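Local coordinates for membrane-anchored mycosin mycp1 (Mycobacterium thermoresistibile, PDB 4HVL), which probably acts as a membrane-anchored, subtilisin-like serine protease of the ESX-1 type VII secretion system, at residues Thr257-Ile261 against Thr311-Ala315; Met272-Trp276 against Asp353-Gly357. One frame throughout, in Å; residues are numbered along the deposited sequence.

Contact 1 (Thr257-Ile261 against Thr311-Ala315); sequences TVGGI and TSFAA. With ZN (zinc ion), chain G; ACT (acetate ion), chain M.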
loop_
_atom_site.group_PDB
_atom_site.type_symbol
_atom_site.label_atom_id
_atom_site.label_comp_id
_atom_site.label_asym_id
_atom_site.label_seq_id
_atom_site.Cartn_x
_atom_site.Cartn_y
_atom_site.Cartn_z
ATOM N N THR A 257 -1.890 -1.002 -8.712
ATOM C CA THR A 257 -0.662 -0.473 -8.172
ATOM C C THR A 257 -0.646 1.045 -8.278
ATOM O O THR A 257 -0.908 1.610 -9.343
ATOM C CB THR A 257 0.527 -1.105 -8.920
ATOM O OG1 THR A 257 0.534 -2.502 -8.640
ATOM C CG2 THR A 257 1.866 -0.483 -8.511
ATOM N N VAL A 258 -0.341 1.693 -7.153
ATOM C CA VAL A 258 -0.531 3.124 -6.999
ATOM C C VAL A 258 0.799 3.868 -6.786
ATOM O O VAL A 258 1.506 3.659 -5.777
ATOM C CB VAL A 258 -1.478 3.436 -5.810
ATOM C CG1 VAL A 258 -1.872 4.907 -5.788
ATOM C CG2 VAL A 258 -2.711 2.552 -5.873
ATOM N N GLY A 259 1.099 4.760 -7.729
ATOM C CA GLY A 259 2.231 5.679 -7.636
ATOM C C GLY A 259 1.875 6.955 -6.894
ATOM O O GLY A 259 0.721 7.168 -6.527
ATOM N N GLY A 260 2.868 7.808 -6.669
ATOM C CA GLY A 260 2.720 8.992 -5.797
ATOM C C GLY A 260 2.750 10.290 -6.561
ATOM O O GLY A 260 3.460 10.400 -7.539
ATOM N N ILE A 261 1.935 11.251 -6.129
ATOM C CA ILE A 261 2.073 12.627 -6.566
ATOM C C ILE A 261 2.240 13.541 -5.369
ATOM O O ILE A 261 1.855 13.183 -4.242
ATOM C CB ILE A 261 0.871 13.130 -7.408
ATOM C CG1 ILE A 261 -0.447 12.987 -6.641
ATOM C CG2 ILE A 261 0.817 12.411 -8.746
ATOM C CD1 ILE A 261 -1.358 14.165 -6.820
ATOM N N THR A 311 4.812 6.046 -1.223
ATOM C CA THR A 311 3.763 5.410 -2.013
ATOM C C THR A 311 2.775 4.569 -1.193
ATOM O O THR A 311 1.668 4.324 -1.655
ATOM C CB THR A 311 4.328 4.569 -3.172
ATOM O OG1 THR A 311 5.262 3.610 -2.671
ATOM C CG2 THR A 311 5.026 5.493 -4.176
ATOM N N SER A 312 3.144 4.155 0.017
ATOM C CA SER A 312 2.181 3.505 0.919
ATOM C C SER A 312 0.969 4.429 1.188
ATOM O O SER A 312 -0.159 3.954 1.249
ATOM C CB SER A 312 2.838 3.030 2.234
ATOM O OG SER A 312 3.648 4.025 2.853
ATOM N N PHE A 313 1.201 5.742 1.295
ATOM C CA PHE A 313 0.105 6.696 1.492
ATOM C C PHE A 313 -0.764 6.857 0.246
ATOM O O PHE A 313 -1.984 6.922 0.359
ATOM C CB PHE A 313 0.617 8.041 2.040
ATOM C CG PHE A 313 1.166 7.927 3.431
ATOM C CD1 PHE A 313 0.298 7.834 4.521
ATOM C CD2 PHE A 313 2.538 7.847 3.660
ATOM C CE1 PHE A 313 0.777 7.682 5.805
ATOM C CE2 PHE A 313 3.025 7.686 4.954
ATOM C CZ PHE A 313 2.143 7.598 6.026
ATOM N N ALA A 314 -0.149 6.904 -0.931
ATOM C CA ALA A 314 -0.891 6.855 -2.180
ATOM C C ALA A 314 -1.817 5.630 -2.221
ATOM O O ALA A 314 -3.024 5.739 -2.516
ATOM C CB ALA A 314 0.058 6.845 -3.363
ATOM N N ALA A 315 -1.264 4.468 -1.890
ATOM C CA ALA A 315 -2.062 3.250 -1.859
ATOM C C ALA A 315 -3.186 3.335 -0.848
ATOM O O ALA A 315 -4.277 2.858 -1.120
ATOM C CB ALA A 315 -1.196 2.027 -1.594
HETATM ZN ZN ZN G . 5.760 4.180 3.500
HETATM C C ACT M . 6.071 2.863 1.515
HETATM O O ACT M . 6.040 2.243 2.615
HETATM O OXT ACT M . 5.866 4.098 1.448
HETATM C CH3 ACT M . 6.341 2.027 0.278
HETATM O O HOH W 1 7.881 4.307 3.765
#

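Contact 2 (Met272-Trp276 against Asp353-Gly357); sequences MSGPW and DNYVG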
loop_
_atom_site.group_PDB
_atom_site.type_symbol
_atom_site.label_atom_id
_atom_site.label_comp_id
_atom_site.label_asym_id
_atom_site.label_seq_id
_atom_site.Cartn_x
_atom_site.Cartn_y
_atom_site.Cartn_z
ATOM N N MET A 272 8.410 4.626 -7.590
ATOM C CA MET A 272 8.940 3.609 -8.502
ATOM C C MET A 272 8.023 3.430 -9.712
ATOM O O MET A 272 6.853 3.057 -9.577
ATOM C CB MET A 272 9.090 2.260 -7.772
ATOM C CG MET A 272 10.377 2.126 -6.964
ATOM S SD MET A 272 11.892 2.049 -7.970
ATOM C CE MET A 272 11.530 0.596 -8.935
ATOM N N SER A 273 8.569 3.685 -10.898
ATOM C CA SER A 273 7.813 3.566 -12.128
ATOM C C SER A 273 7.896 2.149 -12.644
ATOM O O SER A 273 8.896 1.441 -12.418
ATOM C CB SER A 273 8.379 4.515 -13.216
ATOM O OG SER A 273 9.623 4.037 -13.718
ATOM N N GLY A 274 6.873 1.755 -13.392
ATOM C CA GLY A 274 6.948 0.542 -14.175
ATOM C C GLY A 274 5.734 0.277 -15.049
ATOM O O GLY A 274 4.715 0.986 -14.942
ATOM N N PRO A 275 5.815 -0.780 -15.879
ATOM C CA PRO A 275 4.702 -1.107 -16.766
ATOM C C PRO A 275 3.402 -1.488 -16.042
ATOM O O PRO A 275 2.356 -1.551 -16.679
ATOM C CB PRO A 275 5.237 -2.281 -17.602
ATOM C CG PRO A 275 6.297 -2.907 -16.776
ATOM C CD PRO A 275 6.886 -1.797 -15.924
ATOM N N TRP A 276 3.479 -1.680 -14.719
ATOM C CA TRP A 276 2.374 -2.207 -13.904
ATOM C C TRP A 276 1.634 -1.137 -13.100
ATOM O O TRP A 276 0.610 -1.415 -12.505
ATOM C CB TRP A 276 2.910 -3.289 -12.939
ATOM C CG TRP A 276 4.205 -2.841 -12.286
ATOM C CD1 TRP A 276 4.347 -1.859 -11.355
ATOM C CD2 TRP A 276 5.530 -3.298 -12.591
ATOM N NE1 TRP A 276 5.652 -1.690 -11.036
ATOM C CE2 TRP A 276 6.412 -2.568 -11.767
ATOM C CE3 TRP A 276 6.042 -4.272 -13.443
ATOM C CZ2 TRP A 276 7.790 -2.765 -11.777
ATOM C CZ3 TRP A 276 7.418 -4.491 -13.452
ATOM C CH2 TRP A 276 8.283 -3.731 -12.613
ATOM N N ASP A 353 0.870 6.395 -18.327
ATOM C CA ASP A 353 2.312 6.306 -18.240
ATOM C C ASP A 353 2.754 5.458 -17.049
ATOM O O ASP A 353 1.934 5.006 -16.245
ATOM C CB ASP A 353 2.950 7.701 -18.278
ATOM C CG ASP A 353 2.697 8.512 -17.032
ATOM O OD1 ASP A 353 2.696 7.946 -15.914
ATOM O OD2 ASP A 353 2.541 9.742 -17.167
ATOM N N ASN A 354 4.053 5.230 -16.969
ATOM C CA ASN A 354 4.621 4.333 -15.967
ATOM C C ASN A 354 4.783 4.956 -14.575
ATOM O O ASN A 354 5.127 4.265 -13.629
ATOM C CB ASN A 354 5.951 3.762 -16.489
ATOM C CG ASN A 354 5.746 2.641 -17.500
ATOM O OD1 ASN A 354 4.649 2.465 -18.029
ATOM N ND2 ASN A 354 6.808 1.855 -17.759
ATOM N N TYR A 355 4.512 6.258 -14.454
ATOM C CA TYR A 355 4.678 6.951 -13.186
ATOM C C TYR A 355 3.353 6.992 -12.428
ATOM O O TYR A 355 3.303 6.695 -11.221
ATOM C CB TYR A 355 5.265 8.345 -13.427
ATOM C CG TYR A 355 6.511 8.253 -14.264
ATOM C CD1 TYR A 355 7.725 7.981 -13.686
ATOM C CD2 TYR A 355 6.454 8.380 -15.655
ATOM C CE1 TYR A 355 8.876 7.840 -14.449
ATOM C CE2 TYR A 355 7.596 8.247 -16.439
ATOM C CZ TYR A 355 8.808 7.975 -15.822
ATOM O OH TYR A 355 9.957 7.847 -16.579
ATOM N N VAL A 356 2.282 7.310 -13.154
ATOM C CA VAL A 356 0.954 7.469 -12.575
ATOM C C VAL A 356 -0.090 6.526 -13.169
ATOM O O VAL A 356 -1.233 6.525 -12.728
ATOM C CB VAL A 356 0.453 8.934 -12.675
ATOM C CG1 VAL A 356 1.367 9.851 -11.875
ATOM C CG2 VAL A 356 0.319 9.405 -14.129
ATOM N N GLY A 357 0.298 5.702 -14.140
ATOM C CA GLY A 357 -0.649 4.820 -14.796
ATOM C C GLY A 357 -1.717 5.633 -15.494
ATOM O O GLY A 357 -1.393 6.516 -16.291
HETATM O O HOH W 2 5.286 5.472 -9.726
HETATM O O HOH W 3 9.302 2.788 -16.252
#

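Contact 1 (Thr257-Ile261 against Thr311-Ala315)
Val258 and Gly260 lie against the first turn of the helix that begins at Thr311: the axes of strand and helix approach to 6.8 Å with 118° between their N-to-C directions, and the nearest alpha carbons are Gly260 CA and Thr311 CA, 5.3 Å apart. Val258 is the chief apolar side chain that the strand brings to the contact. Its CG1, anti to the backbone N (chi1 -170°), rests on the last peptide of the turn and meets Ala314 CB at 3.7 Å, while CG2 turns to the alpha carbon of Ala315. Alanine suits this spot because its lone methyl lets the backbones close up; Ala314 CB already sits 3.2 Å from Gly259 O. The two glycines expose bare backbone, and the methyl CG2 of Thr311 comes within 4.0 Å of Gly260 N, whose hydrogen goes to Ser271 OG. The hydroxyl of Thr311 is bonded instead to Asn217. Both polar groups thus find partners outside the contact, whose own touches are methyl groups on methyls and on backbone.

Ser312 points to the far side of the helix from the strand. Its OG binds the zinc ion at 2.2 Å, together with His101, both acetate oxygens and a water, and Ser312 N donates to acetate OXT at 3.1 Å. The acetate, probably from the crystallisation liquor, also bonds to Asn217, the residue placed like the oxyanion-hole asparagine of subtilases. A helix opening with Thr311 and Ser312 and packed on a strand of the central parallel sheet is how subtilases carry their serine; here it presents Ser312, the predicted nucleophile.

Contact 2 (Met272-Trp276 against Asp353-Gly357)
A chi1 of -78° swings Asn354 CG away from its own carbonyl carbon and over the Gly274-Pro275 peptide, and a chi1 of -52° brings the ring of Tyr355 beside Ser273. The asparagine amide lies close on the backbone: CG is 3.2 Å from Gly274 O, and ND2 is 3.4 Å from Pro275 N, which as a proline nitrogen has no hydrogen to offer. This is packing on the peptide, and the amide finds its polar partners elsewhere, ND2 donating to Arg237 O. A water joins the segments as well, accepting from Asn354 ND2 and donating to Ser273 OG.

The direct hydrogen bond runs from Gly274 N to Asn354 O at 3.1 Å, with a moderately bent N-H...O angle of 148°. The same oxygen also receives a CA-H...O contact from Ser273 CA, so two neighbouring residues close on one carbonyl. Ser273 CB meets the tyrosine ring obliquely, 3.6 Å from Tyr355 CD1; serine is small enough to fit beside the ring while its hydroxyl reaches the water. Gly274 suits its extended position because a side chain would run into the indole of Trp276, one face of which is met, toward its rim, by Gly274 CA and Pro275 CD.

Asp353 shapes the second loop from within. Its OD1 takes Val356 N at 2.9 Å, nearly along the C-O axis, in an Asx motif, and Tyr355 N from above the carboxylate plane in an Asx turn; gripping Tyr355 N probably also steadies the peptide that carries Asn354 O.

The contact joins the loop leading into strand 277-282, at the edge of the parallel sheet, to the loop between helices 334-343 and 363-368. Trp276 packs on strands 244-247 and 256-261.

Overall arrangement
From the N terminus the four segments come in the order 257-261, 272-276, 311-315 and 353-357, so contacts 1 and 2 cross rather than nest. Contact 1 closes a 49-residue excursion that includes strand 277-282, returning the chain to the sheet with helix 311-328. Contact 2 closes a longer one of 76 residues, running through helices 311-328 and 334-343. Their centres are 11 Å apart, and they meet directly: Thr257 CB is 3.6 Å from Trp276 O and Ile261 CG2 4.1 Å from Val356 CG1. Strand 256-261 is therefore packed by the serine-bearing helix in contact 1 and by the loops of contact 2.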